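PDB 3TEF: Iron(III) ABC transporter, periplasmic iron-compound-binding protein from Vibrio cholerae, which probably binds ferric catecholate siderophores in the periplasm and delivers them to an ABC transporter for iron uptake. Local coordinates for residues 23-28 / 42-47; 65-70 / 86-91; 29-34 / 50-55. All coordinates share one frame; numbering follows the deposited sequence.

Interaction 1: 23-28 / 42-47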
# COMPACT_ATOMS: atom_id res chain seq x y z
N VAL A 23 -4.33 6.64 17.87
CA VAL A 23 -3.16 7.27 17.25
C VAL A 23 -2.81 6.42 16.03
O VAL A 23 -2.80 5.19 16.11
CB VAL A 23 -1.98 7.29 18.24
CG1 VAL A 23 -0.66 7.64 17.53
CG2 VAL A 23 -2.26 8.26 19.36
N VAL A 24 -2.54 7.07 14.90
CA VAL A 24 -2.27 6.33 13.68
C VAL A 24 -0.94 6.76 13.06
O VAL A 24 -0.71 7.95 12.80
CB VAL A 24 -3.40 6.52 12.64
CG1 VAL A 24 -3.14 5.66 11.41
CG2 VAL A 24 -4.76 6.18 13.25
N ILE A 25 -0.07 5.78 12.82
CA ILE A 25 1.16 6.02 12.07
C ILE A 25 1.08 5.23 10.76
O ILE A 25 0.76 4.04 10.77
CB ILE A 25 2.38 5.58 12.87
CG1 ILE A 25 2.50 6.47 14.12
CG2 ILE A 25 3.63 5.72 12.02
CD1 ILE A 25 3.55 5.99 15.12
N GLY A 26 1.35 5.89 9.64
CA GLY A 26 1.25 5.24 8.34
C GLY A 26 0.05 5.74 7.54
O GLY A 26 -1.05 5.89 8.08
N VAL A 27 0.25 5.96 6.25
CA VAL A 27 -0.80 6.51 5.39
C VAL A 27 -1.87 5.48 5.06
O VAL A 27 -3.04 5.83 4.90
CB VAL A 27 -0.21 7.10 4.10
CG1 VAL A 27 -1.32 7.68 3.21
CG2 VAL A 27 0.83 8.16 4.45
N GLY A 28 -1.48 4.21 4.96
CA GLY A 28 -2.44 3.18 4.63
C GLY A 28 -3.42 2.96 5.78
O GLY A 28 -4.63 2.82 5.56
N ALA A 42 -4.17 11.72 16.93
CA ALA A 42 -2.81 12.09 16.54
C ALA A 42 -2.39 11.21 15.37
O ALA A 42 -2.84 10.06 15.25
CB ALA A 42 -1.85 11.94 17.70
N VAL A 43 -1.55 11.76 14.49
CA VAL A 43 -1.18 11.07 13.26
C VAL A 43 0.26 11.34 12.88
O VAL A 43 0.82 12.39 13.22
CB VAL A 43 -2.07 11.49 12.07
CG1 VAL A 43 -3.52 11.14 12.36
CG2 VAL A 43 -1.92 12.99 11.78
N SER A 44 0.87 10.41 12.16
CA SER A 44 2.17 10.70 11.59
C SER A 44 2.01 11.81 10.56
O SER A 44 0.91 12.09 10.09
CB SER A 44 2.79 9.44 10.96
OG SER A 44 1.87 8.81 10.10
N LYS A 45 3.13 12.45 10.26
CA LYS A 45 3.17 13.54 9.30
C LYS A 45 4.15 13.14 8.22
O LYS A 45 5.23 12.60 8.51
CB LYS A 45 3.63 14.82 10.00
CG LYS A 45 2.79 15.20 11.20
CD LYS A 45 1.42 15.77 10.80
CE LYS A 45 0.57 16.04 12.04
NZ LYS A 45 -0.63 16.89 11.70
N PHE A 46 3.78 13.41 6.98
CA PHE A 46 4.53 13.01 5.80
C PHE A 46 4.26 14.04 4.70
O PHE A 46 3.10 14.38 4.45
CB PHE A 46 4.08 11.61 5.38
CG PHE A 46 4.67 11.13 4.08
CD1 PHE A 46 6.04 11.09 3.89
CD2 PHE A 46 3.84 10.66 3.07
CE1 PHE A 46 6.58 10.61 2.69
CE2 PHE A 46 4.37 10.18 1.88
CZ PHE A 46 5.74 10.16 1.68
N ASP A 47 5.32 14.54 4.08
CA ASP A 47 5.19 15.59 3.07
C ASP A 47 4.33 15.15 1.89
O ASP A 47 3.68 15.97 1.24
CB ASP A 47 6.57 16.06 2.59
CG ASP A 47 7.27 16.93 3.62
OD1 ASP A 47 6.58 17.59 4.43
OD2 ASP A 47 8.53 16.97 3.61

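Interaction 2: 65-70 / 86-91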
# COMPACT_ATOMS: atom_id res chain seq x y z
N GLY A 65 4.80 11.45 14.85
CA GLY A 65 6.09 11.13 14.26
C GLY A 65 6.04 11.02 12.75
O GLY A 65 5.12 11.54 12.13
N SER A 66 7.04 10.37 12.17
CA SER A 66 7.10 10.17 10.73
C SER A 66 6.54 8.80 10.40
O SER A 66 6.05 8.11 11.29
CB SER A 66 8.54 10.26 10.23
OG SER A 66 9.31 9.15 10.67
N LEU A 67 6.59 8.41 9.13
CA LEU A 67 6.12 7.08 8.73
C LEU A 67 6.97 6.00 9.36
O LEU A 67 6.50 4.89 9.57
CB LEU A 67 6.16 6.91 7.21
CG LEU A 67 5.31 7.86 6.36
CD1 LEU A 67 5.36 7.41 4.90
CD2 LEU A 67 3.87 7.95 6.84
N PHE A 68 8.23 6.32 9.65
CA PHE A 68 9.18 5.32 10.15
C PHE A 68 9.45 5.42 11.65
O PHE A 68 9.67 4.40 12.32
CB PHE A 68 10.52 5.46 9.40
CG PHE A 68 10.43 5.16 7.94
CD1 PHE A 68 10.59 3.86 7.48
CD2 PHE A 68 10.19 6.17 7.02
CE1 PHE A 68 10.51 3.58 6.13
CE2 PHE A 68 10.09 5.89 5.67
CZ PHE A 68 10.26 4.60 5.22
N GLU A 69 9.47 6.65 12.16
CA GLU A 69 9.93 6.95 13.51
C GLU A 69 8.86 7.61 14.37
O GLU A 69 8.60 8.81 14.23
CB GLU A 69 11.14 7.89 13.45
CG GLU A 69 12.33 7.34 12.69
CD GLU A 69 13.29 6.57 13.58
OE1 GLU A 69 12.82 5.70 14.35
OE2 GLU A 69 14.51 6.86 13.52
N PRO A 70 8.25 6.83 15.26
CA PRO A 70 7.22 7.38 16.15
C PRO A 70 7.80 8.40 17.12
O PRO A 70 8.96 8.27 17.54
CB PRO A 70 6.73 6.14 16.92
CG PRO A 70 7.11 4.98 16.05
CD PRO A 70 8.43 5.39 15.47
N GLY A 86 1.56 1.28 10.35
CA GLY A 86 1.85 0.58 9.10
C GLY A 86 3.16 -0.18 9.20
O GLY A 86 3.83 -0.15 10.22
N PRO A 87 3.54 -0.86 8.11
CA PRO A 87 4.74 -1.70 8.20
C PRO A 87 6.03 -0.88 8.35
O PRO A 87 7.01 -1.39 8.89
CB PRO A 87 4.73 -2.47 6.88
CG PRO A 87 3.84 -1.68 5.97
CD PRO A 87 2.80 -1.07 6.86
N ARG A 88 6.03 0.37 7.89
CA ARG A 88 7.24 1.18 7.96
C ARG A 88 7.72 1.44 9.39
O ARG A 88 8.93 1.56 9.64
CB ARG A 88 7.03 2.51 7.23
CG ARG A 88 7.10 2.36 5.72
CD ARG A 88 6.77 3.67 5.03
NE ARG A 88 6.91 3.56 3.59
CZ ARG A 88 5.96 3.16 2.75
NH1 ARG A 88 4.77 2.79 3.21
NH2 ARG A 88 6.20 3.11 1.45
N ALA A 89 6.78 1.49 10.33
CA ALA A 89 7.10 1.81 11.72
C ALA A 89 7.24 0.56 12.58
O ALA A 89 7.37 0.65 13.80
CB ALA A 89 6.03 2.71 12.31
N SER A 90 7.18 -0.61 11.95
CA SER A 90 7.02 -1.84 12.71
C SER A 90 8.22 -2.20 13.59
O SER A 90 8.06 -2.93 14.56
CB SER A 90 6.62 -3.01 11.79
OG SER A 90 7.61 -3.26 10.81
N LYS A 91 9.40 -1.67 13.28
CA LYS A 91 10.55 -1.95 14.15
C LYS A 91 10.34 -1.33 15.53
O LYS A 91 11.02 -1.69 16.49
CB LYS A 91 11.87 -1.47 13.54
CG LYS A 91 12.23 -2.14 12.22
CD LYS A 91 13.66 -1.77 11.78
CE LYS A 91 13.92 -0.26 11.84
NZ LYS A 91 13.08 0.56 10.89
O HOH W 1 4.21 3.16 9.33

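Interaction 3: 29-34 / 50-55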
# COMPACT_ATOMS: atom_id res chain seq x y z
N ALA A 29 -2.87 2.91 7.00
CA ALA A 29 -3.67 2.80 8.21
C ALA A 29 -4.62 4.00 8.34
O ALA A 29 -5.81 3.84 8.61
CB ALA A 29 -2.77 2.69 9.43
N LEU A 30 -4.09 5.20 8.12
CA LEU A 30 -4.91 6.41 8.20
C LEU A 30 -6.04 6.41 7.14
O LEU A 30 -7.20 6.73 7.45
CB LEU A 30 -4.02 7.65 8.09
CG LEU A 30 -4.71 9.01 8.25
CD1 LEU A 30 -5.52 9.08 9.54
CD2 LEU A 30 -3.67 10.12 8.23
N ASP A 31 -5.71 6.04 5.91
CA ASP A 31 -6.69 5.87 4.83
C ASP A 31 -7.83 4.95 5.27
O ASP A 31 -9.00 5.34 5.22
CB ASP A 31 -5.95 5.33 3.60
CG ASP A 31 -6.86 4.92 2.45
OD1 ASP A 31 -8.08 4.65 2.62
OD2 ASP A 31 -6.30 4.82 1.35
N ALA A 32 -7.52 3.73 5.71
CA ALA A 32 -8.61 2.81 6.02
C ALA A 32 -9.40 3.28 7.24
O ALA A 32 -10.63 3.23 7.26
CB ALA A 32 -8.06 1.38 6.23
N ILE A 33 -8.69 3.80 8.23
CA ILE A 33 -9.34 4.27 9.46
C ILE A 33 -10.28 5.45 9.17
O ILE A 33 -11.45 5.43 9.54
CB ILE A 33 -8.30 4.59 10.56
CG1 ILE A 33 -7.80 3.27 11.17
CG2 ILE A 33 -8.91 5.47 11.63
CD1 ILE A 33 -6.60 3.40 12.09
N ASP A 34 -9.78 6.45 8.47
CA ASP A 34 -10.64 7.56 8.08
C ASP A 34 -11.80 7.11 7.19
O ASP A 34 -12.93 7.56 7.37
CB ASP A 34 -9.82 8.66 7.41
CG ASP A 34 -10.68 9.82 6.95
OD1 ASP A 34 -11.03 10.66 7.80
OD2 ASP A 34 -11.01 9.86 5.76
N PRO A 50 -1.56 12.10 0.79
CA PRO A 50 -2.45 12.27 -0.36
C PRO A 50 -3.58 13.26 -0.07
O PRO A 50 -3.98 13.45 1.08
CB PRO A 50 -3.02 10.87 -0.60
CG PRO A 50 -2.99 10.22 0.77
CD PRO A 50 -1.74 10.77 1.44
N ASP A 51 -4.08 13.89 -1.13
CA ASP A 51 -5.15 14.86 -0.99
C ASP A 51 -6.32 14.35 -0.16
O ASP A 51 -6.85 15.10 0.64
CB ASP A 51 -5.65 15.32 -2.35
CG ASP A 51 -4.75 16.35 -2.98
OD1 ASP A 51 -3.84 16.85 -2.29
OD2 ASP A 51 -4.96 16.66 -4.18
N TYR A 52 -6.72 13.10 -0.35
CA TYR A 52 -7.92 12.63 0.34
C TYR A 52 -7.76 12.56 1.86
O TYR A 52 -8.75 12.32 2.57
CB TYR A 52 -8.46 11.31 -0.25
CG TYR A 52 -7.52 10.11 -0.14
CD1 TYR A 52 -7.51 9.32 1.00
CD2 TYR A 52 -6.67 9.78 -1.19
CE1 TYR A 52 -6.65 8.22 1.09
CE2 TYR A 52 -5.82 8.69 -1.11
CZ TYR A 52 -5.82 7.92 0.03
OH TYR A 52 -4.97 6.84 0.11
N LEU A 53 -6.54 12.76 2.36
CA LEU A 53 -6.27 12.81 3.80
C LEU A 53 -5.73 14.17 4.25
O LEU A 53 -5.12 14.30 5.31
CB LEU A 53 -5.28 11.68 4.23
CG LEU A 53 -5.78 10.26 3.95
CD1 LEU A 53 -4.64 9.26 4.17
CD2 LEU A 53 -6.98 9.91 4.83
N ALA A 54 -5.98 15.20 3.45
CA ALA A 54 -5.35 16.50 3.66
C ALA A 54 -5.61 17.11 5.04
O ALA A 54 -4.76 17.83 5.56
CB ALA A 54 -5.76 17.48 2.55
N LYS A 55 -6.78 16.88 5.62
CA LYS A 55 -7.08 17.51 6.89
C LYS A 55 -6.11 17.09 7.99
O LYS A 55 -5.84 17.84 8.92
CB LYS A 55 -8.53 17.26 7.34
CG LYS A 55 -8.81 15.90 7.96
CD LYS A 55 -10.22 15.90 8.53
CE LYS A 55 -10.56 14.62 9.25
NZ LYS A 55 -11.96 14.59 9.77
O HOH W 2 -11.15 10.74 2.43
O HOH W 3 -12.53 12.67 7.36

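Interaction 1: 23-28 / 42-47
The parallel beta-alpha-beta unit made of strand 22-25, helix 27-35 and strand 42-43 is held together here at its two strands. The evidence for parallel pairing is consistent: the touching parts run only 24° apart, and Val24 sits level with Val43 at a CA to CA distance of 4.9 Å. Around Val24 the backbone donates and accepts in turn. Val24 N gives its hydrogen to Ala42 O (3.0 Å), and Val24 O then receives the N-H of Ser44, whose nitrogen lies in the carbonyl plane. The same Val24 O also has the CA of Val43 beside it at 3.2 Å, a CA-H...O contact. Val23 and Ala42 turn their side chains to one face of the sheet, where Val23 CG2 meets Ala42 CB; Val24 and Val43 turn theirs to the other, which helix 27-35 covers through Leu30.

Beyond the strand pair, Ser44 takes over with its side chain. Its hydroxyl is folded back between its own backbone N and carbonyl carbon (chi1 50°), which sets OG over Ile25 CA and in front of Gly26 N; the Gly26 N to Ser44 OG bond is 3.0 Å and nearly straight, at 167°. The Ser44 CB rests against Ile25 CG2 at 4.0 Å. Gly26 occupies the N-cap position, so this bond ties down the turn from strand to helix. At the far end Val27 CG2 approaches Phe46 CD2 at 4.1 Å, the two side chains crossing at about a right angle, and Ile262 of helix 257-262 touches both. A short, weakly bonded edge strand paired in parallel with inner strand 22-25, from whose end a helix starts, is the classic beta-alpha-beta crossover of an alpha/beta lobe in periplasmic binding proteins.

Interaction 2: 65-70 / 86-91
Leu67 and Phe68 make the contact with Arg88 and Ala89, and the turn that presents them begins at Ser66. Ser66 OG accepts from Phe68 N and from Glu69 N, the second at 2.9 Å, so the geometry meets the definitions of both an ST turn and an ST motif. Ser66 N in turn donates to Glu69 O, closing the turn.

Leu67 comes next and uses both its carbonyl and its side chain. Leu67 O lies 3.4 Å from Arg88 CB and 3.5 Å from Ala89 CB. Its approach to Ala89 N has too poor an angle for a direct bond; instead a water donates to Leu67 O at 2.9 Å and accepts weakly from Ala89 N, bridging the two loops. The Leu67 side chain runs beside that of Arg88 and points the same way, with CB and CD1 each against Arg88 CD.

Arg88 CD sits over one face of the Phe68 ring, 4.1 Å from the centroid and 29° off the normal, a CH-pi contact. The Arg88 chain is extended from CG to NE, which carries its methylenes past the ring: CG meets Phe68 CE1 at 3.6 Å and CD meets Phe68 CZ. Phe68 CZ lies at the edge of the guanidinium, in its plane, and the planes stand 81° apart, so the two groups are not stacked. The charged end is held elsewhere, by a hydrogen bond from NH2 to Tyr261 O and a cation-pi contact with Tyr261; Arg177 is close by, a pairing of arginines consistent with a pocket for an anionic ferric catecholate. Behind this layer, Ala89 and Pro70 both pack on Ile25 of strand 22-25. The loop leading into helix 72-77 thus meets the one after strand 82-85, as at the loop-lined end of an alpha/beta lobe.

Interaction 3: 29-34 / 50-55
The Tyr52 ring has Pro50 CG above one face, 3.6 Å from the plane and displaced toward the rim, while Asp31 CB lies at its edge and in its plane. The carboxylate and ring planes are 71° apart. Tyr52 gives a weak hydrogen bond despite the 2.7 Å between Tyr52 OH and Asp31 OD2. Other partners grip the same groups: Lys268 N and Ala269 N, at the start of helix 267-279, donate to Asp31 OD1 and OD2 respectively, and Asn258 ND2 bonds to Tyr52 OH. Backbone N-H groups at that helix start would probably stabilise the carboxylate's negative charge.

Leu53 fills the apolar middle. Its CD1 lies 4.1 Å from Leu30 CG and 3.8 Å from Asp31 N, and its CD2 meets Asp34 CB, so the two methyls span a full turn of helix 27-35.

Farther along, Asp34 is linked through water. With CG anti to the backbone N (chi1 178°), its carboxylate reaches out to a water 2.5 Å from Asp34 OD1, which accepts from Lys55 NZ. Asp34 OD1 and Lys55 NZ are 4.5 Å apart, too far for a direct salt bridge, and OD1 also bonds Tyr56 OH. A leucine against a helix with polar links at its margins is typical of the helix-to-loop packing of an alpha/beta lobe, here where helix 27-35 meets the start of helix 267-279.

Overall arrangement
All three contacts lie on one lobe, around the unit formed by strand 22-25 and helix 27-35. Interaction 1 is the buried one and relies on backbone pairing; interactions 2 and 3 are partly buried and depend on side chains and bridging waters. Interactions 1 and 3 share helix 27-35: Val24 packs on Leu30 and Ile33, and Val27 on Pro50. Interaction 2 joins interaction 1 through the backbone, as Ile25 O faces Gly86 N at 2.9 Å and Lys45 N faces Gly65 O at the same distance. Interactions 2 and 3 do not touch, their nearest atoms being about 5 Å apart; interaction 2 sets an arginine's methylenes against an aromatic ring, whereas interaction 3 flanks a leucine with two aspartates.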